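Local coordinates for protein CRISPR system Cmr subunit Cmr1-1 (Pyrococcus furiosus, PDB 4W8Z) that binds RNA and, together with Cmr6, caps the type III-B Cmr ribonucleoprotein complex, part of an adaptive immune system against mobile genetic elements, at residues A[12-17]-A[164-169]; A[18-23]-A[153-158]. All coordinates share one frame; numbering follows the deposited sequence.

Interaction 1 (A[12-17]-A[164-169]); sequences FEIESI and GSMKIV
Strands 12-16 and 166-169 pair edge to edge, antiparallel, in the four-stranded sheet of the RAMP domain, where 166-172 is an outermost strand and 8-16 an inner one. Two backbone hydrogen bonds join E15 and K167: E15 N reaches K167 O at 2.8 Å, and K167 N returns to E15 O at 2.9 Å. V169 N to E13 O (3.0 Å) and I17 N to S165 O (2.8 Å) continue the series on both sides of that pair, the last being the straightest at 167°. Between them lie the non-hydrogen-bonded pairs I14-I168 and S16-M166.

Their side chains share one face of the sheet. Here the CD1 methyl of I14 meets M166 SD at 3.9 Å, and its CG2 branch faces I168 CG1. The M166 chain, bent at chi2 (-72°), turns its thioether toward the neighbouring strand, to that methyl and to S16, whose OG is hydrogen-bonded to T20. Further along, I168 CD1 reaches CD1 of the F12 ring at 4.0 Å, while helix 136-152 covers F12 and I168.

E15 and K167 point to the other face. The extended E15 chain, with CG anti to the backbone N (chi1 175°), passes V169 CG1 and ends in a salt bridge to R126. Across from it, CB of K167 packs against the CD1 methyl of I17 at 3.7 Å, the two side chains crossing at about a right angle, and NZ of K167 pairs with E290. E15 OE2 and K167 NZ stay 4.9 Å apart.

The contact thus separates its chemistry by face: one is largely apolar and lies in part under helix 136-152, while on the other two opposite charges are each drawn to a different partner, which probably leaves any attraction between them secondary.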
# COMPACT_ATOMS: atom_id res chain seq x y z
N PHE A 12 -6.44 18.65 -1.77
CA PHE A 12 -6.20 17.64 -2.79
C PHE A 12 -7.49 17.03 -3.32
O PHE A 12 -8.45 16.84 -2.57
CB PHE A 12 -5.31 16.52 -2.25
CG PHE A 12 -3.95 16.97 -1.81
CD1 PHE A 12 -2.88 16.94 -2.69
CD2 PHE A 12 -3.74 17.41 -0.52
CE1 PHE A 12 -1.63 17.35 -2.29
CE2 PHE A 12 -2.49 17.82 -0.11
CZ PHE A 12 -1.44 17.79 -0.99
N GLU A 13 -7.51 16.70 -4.60
CA GLU A 13 -8.51 15.80 -5.14
C GLU A 13 -7.81 14.54 -5.63
O GLU A 13 -6.97 14.60 -6.52
CB GLU A 13 -9.30 16.44 -6.29
CG GLU A 13 -10.63 17.03 -5.87
CD GLU A 13 -11.59 17.18 -7.04
OE1 GLU A 13 -12.26 18.24 -7.14
OE2 GLU A 13 -11.67 16.25 -7.87
N ILE A 14 -8.14 13.40 -5.03
CA ILE A 14 -7.58 12.14 -5.49
C ILE A 14 -8.65 11.32 -6.20
O ILE A 14 -9.84 11.48 -5.96
CB ILE A 14 -6.97 11.32 -4.33
CG1 ILE A 14 -8.05 10.63 -3.51
CG2 ILE A 14 -6.09 12.20 -3.47
CD1 ILE A 14 -7.51 9.74 -2.40
N GLU A 15 -8.21 10.46 -7.11
CA GLU A 15 -9.12 9.65 -7.91
C GLU A 15 -8.69 8.19 -7.86
O GLU A 15 -7.50 7.88 -7.87
CB GLU A 15 -9.16 10.17 -9.35
CG GLU A 15 -9.99 9.33 -10.30
CD GLU A 15 -9.97 9.86 -11.73
OE1 GLU A 15 -10.23 11.07 -11.92
OE2 GLU A 15 -9.69 9.06 -12.65
N SER A 16 -9.67 7.29 -7.81
CA SER A 16 -9.39 5.86 -7.83
C SER A 16 -8.93 5.40 -9.21
O SER A 16 -9.59 5.67 -10.22
CB SER A 16 -10.62 5.07 -7.39
OG SER A 16 -11.01 5.41 -6.07
N ILE A 17 -7.80 4.71 -9.26
CA ILE A 17 -7.33 4.08 -10.48
C ILE A 17 -7.92 2.68 -10.59
O ILE A 17 -8.31 2.23 -11.67
CB ILE A 17 -5.80 4.02 -10.53
CG1 ILE A 17 -5.22 5.42 -10.72
CG2 ILE A 17 -5.33 3.09 -11.63
CD1 ILE A 17 -3.74 5.50 -10.45
N GLY A 164 -7.94 0.08 -4.59
CA GLY A 164 -7.76 1.34 -3.91
C GLY A 164 -6.49 2.08 -4.25
O GLY A 164 -6.02 2.92 -3.48
N SER A 165 -5.92 1.79 -5.42
CA SER A 165 -4.81 2.59 -5.92
C SER A 165 -5.32 3.96 -6.33
O SER A 165 -6.36 4.08 -6.98
CB SER A 165 -4.12 1.90 -7.09
OG SER A 165 -3.35 0.80 -6.65
N MET A 166 -4.59 5.00 -5.94
CA MET A 166 -5.05 6.37 -6.13
C MET A 166 -4.09 7.21 -6.96
O MET A 166 -2.90 6.89 -7.08
CB MET A 166 -5.25 7.04 -4.77
CG MET A 166 -6.25 6.30 -3.89
SD MET A 166 -7.94 6.51 -4.47
CE MET A 166 -8.73 5.11 -3.69
N LYS A 167 -4.61 8.28 -7.54
CA LYS A 167 -3.78 9.30 -8.17
C LYS A 167 -4.32 10.68 -7.81
O LYS A 167 -5.49 10.82 -7.46
CB LYS A 167 -3.73 9.12 -9.69
CG LYS A 167 -4.94 9.65 -10.44
CD LYS A 167 -4.91 9.19 -11.88
CE LYS A 167 -5.49 10.23 -12.81
NZ LYS A 167 -5.16 9.92 -14.23
N ILE A 168 -3.46 11.69 -7.87
CA ILE A 168 -3.88 13.07 -7.62
C ILE A 168 -4.27 13.73 -8.93
O ILE A 168 -3.44 13.87 -9.83
CB ILE A 168 -2.77 13.88 -6.94
CG1 ILE A 168 -2.45 13.30 -5.57
CG2 ILE A 168 -3.17 15.34 -6.83
CD1 ILE A 168 -1.27 13.96 -4.88
N VAL A 169 -5.53 14.14 -9.06
CA VAL A 169 -5.98 14.78 -10.29
C VAL A 169 -5.73 16.29 -10.25
O VAL A 169 -5.30 16.88 -11.24
CB VAL A 169 -7.47 14.51 -10.59
CG1 VAL A 169 -7.64 13.13 -11.21
CG2 VAL A 169 -8.31 14.63 -9.33

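Interaction 2 (A[18-23]-A[153-158])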
# COMPACT_ATOMS: atom_id res chain seq x y z
N THR A 18 -7.99 1.99 -9.45
CA THR A 18 -8.60 0.67 -9.39
C THR A 18 -9.83 0.68 -8.50
O THR A 18 -10.03 1.63 -7.74
CB THR A 18 -7.61 -0.39 -8.87
OG1 THR A 18 -7.04 0.06 -7.63
CG2 THR A 18 -6.49 -0.63 -9.87
N SER A 19 -10.65 -0.36 -8.60
CA SER A 19 -11.86 -0.49 -7.79
C SER A 19 -11.55 -0.30 -6.32
O SER A 19 -10.61 -0.90 -5.80
CB SER A 19 -12.52 -1.85 -8.02
OG SER A 19 -12.68 -2.12 -9.41
N THR A 20 -12.32 0.55 -5.65
CA THR A 20 -12.05 0.90 -4.26
C THR A 20 -13.17 0.41 -3.36
O THR A 20 -14.34 0.59 -3.67
CB THR A 20 -11.87 2.43 -4.10
OG1 THR A 20 -10.75 2.87 -4.89
CG2 THR A 20 -11.63 2.80 -2.65
N HIS A 21 -12.80 -0.23 -2.25
CA HIS A 21 -13.77 -0.81 -1.34
C HIS A 21 -13.60 -0.34 0.10
O HIS A 21 -12.80 -0.88 0.86
CB HIS A 21 -13.68 -2.34 -1.40
CG HIS A 21 -14.03 -2.90 -2.73
ND1 HIS A 21 -15.27 -3.44 -3.02
CD2 HIS A 21 -13.31 -3.01 -3.88
CE1 HIS A 21 -15.30 -3.86 -4.27
NE2 HIS A 21 -14.12 -3.61 -4.81
N LEU A 22 -14.36 0.69 0.48
CA LEU A 22 -14.28 1.25 1.81
C LEU A 22 -15.29 0.57 2.71
O LEU A 22 -16.47 0.91 2.72
CB LEU A 22 -14.52 2.76 1.77
CG LEU A 22 -13.67 3.48 0.72
CD1 LEU A 22 -13.90 4.98 0.73
CD2 LEU A 22 -12.19 3.15 0.92
N LEU A 23 -14.82 -0.42 3.47
CA LEU A 23 -15.71 -1.31 4.20
C LEU A 23 -15.40 -1.37 5.69
O LEU A 23 -15.43 -2.45 6.28
CB LEU A 23 -15.63 -2.72 3.61
CG LEU A 23 -15.95 -2.85 2.13
CD1 LEU A 23 -15.79 -4.29 1.67
CD2 LEU A 23 -17.37 -2.36 1.86
N GLY A 153 1.10 3.59 -1.58
CA GLY A 153 0.06 2.90 -0.84
C GLY A 153 -1.24 2.77 -1.60
O GLY A 153 -1.27 2.74 -2.83
N SER A 154 -2.33 2.69 -0.83
CA SER A 154 -3.67 2.47 -1.34
C SER A 154 -4.61 2.38 -0.14
O SER A 154 -4.14 2.34 1.00
CB SER A 154 -3.75 1.20 -2.18
OG SER A 154 -3.16 0.12 -1.49
N VAL A 155 -5.91 2.35 -0.38
CA VAL A 155 -6.88 2.31 0.72
C VAL A 155 -8.00 1.29 0.50
O VAL A 155 -8.35 0.97 -0.64
CB VAL A 155 -7.51 3.69 0.96
CG1 VAL A 155 -6.46 4.71 1.37
CG2 VAL A 155 -8.25 4.16 -0.28
N GLY A 156 -8.56 0.79 1.59
CA GLY A 156 -9.70 -0.11 1.52
C GLY A 156 -9.40 -1.59 1.64
O GLY A 156 -8.26 -2.01 1.83
N PHE A 157 -10.46 -2.40 1.52
CA PHE A 157 -10.33 -3.85 1.56
C PHE A 157 -9.51 -4.35 0.38
O PHE A 157 -9.76 -3.96 -0.77
CB PHE A 157 -11.72 -4.49 1.58
CG PHE A 157 -11.70 -5.98 1.79
CD1 PHE A 157 -10.90 -6.54 2.77
CD2 PHE A 157 -12.50 -6.82 1.02
CE1 PHE A 157 -10.89 -7.92 2.97
CE2 PHE A 157 -12.49 -8.19 1.21
CZ PHE A 157 -11.68 -8.74 2.19
N ARG A 158 -8.53 -5.21 0.67
CA ARG A 158 -7.66 -5.84 -0.33
C ARG A 158 -6.74 -4.85 -1.06
O ARG A 158 -6.27 -5.13 -2.16
CB ARG A 158 -8.51 -6.61 -1.36
CG ARG A 158 -9.02 -7.94 -0.85
CD ARG A 158 -7.86 -8.91 -0.64
NE ARG A 158 -8.29 -10.10 0.08
CZ ARG A 158 -8.17 -10.26 1.39
NH1 ARG A 158 -7.61 -9.31 2.13
NH2 ARG A 158 -8.60 -11.38 1.97
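F157 N donates a fairly straight hydrogen bond to H21 O (2.9 Å, 164°), lying in the carbonyl plane, and this joins two loop segments whose touching parts run 60° apart. Beside it G156, with a positive phi of 99°, brings its bare CA against the same H21 carbonyl, and to 4.1 Å from L22 CD2.

The side chains add a thin apolar layer. L22 starts out away from the opposing loop, yet its CD2 branch comes back to V155 CG2 at 4.2 Å. The T20 methyl also borders V155, while CB atoms of H21 and F157 abut alongside the hydrogen bond. L23 CD1 meets F157 CB at 4.1 Å, the two side chains crossing on a slant. Because CG of F157 lies anti to the backbone N (chi1 -173°), its ring leads away from most of the partner segment, with L23 CD1 still beside it, and lodges on helix 106-113. R158 then folds over one ring face, its CG 3.9 Å above the F157 ring plane and over the ring centre, and its guanidinium is held by salt bridges to E32 and D318. The H21 ring in turn meets that of Y120.

With glycines at 153, 156, 162 and 164 between helix 136-152 and the last strand of the domain, segment 153-158 probably begins the glycine-rich loop characteristic of RAMP proteins, here fastened to the loop that follows the first strand.

In the fold
From the N terminus, the chain runs along strand 8-16, the first partner of interaction 1, and passes directly into 18-23, the first partner of interaction 2. Helices 38-54 and 58-69, strand 79-84, an inserted region that includes helix 106-113, strand 126-133 and helix 136-152 follow before 153-158 returns to close the inner loop; 164-169 then closes the outer one, so the contacts nest. The sheet order 2-3-1-4 and the core β-α-β-β-α-β succession, insertions apart, match a ferredoxin-like fold, with interaction 1 joining its first and last strands and interaction 2 the loops beside them. Probable hydrogen bonds from S165 N to T18 OG1 and from G164 N to S19 O couple the two directly.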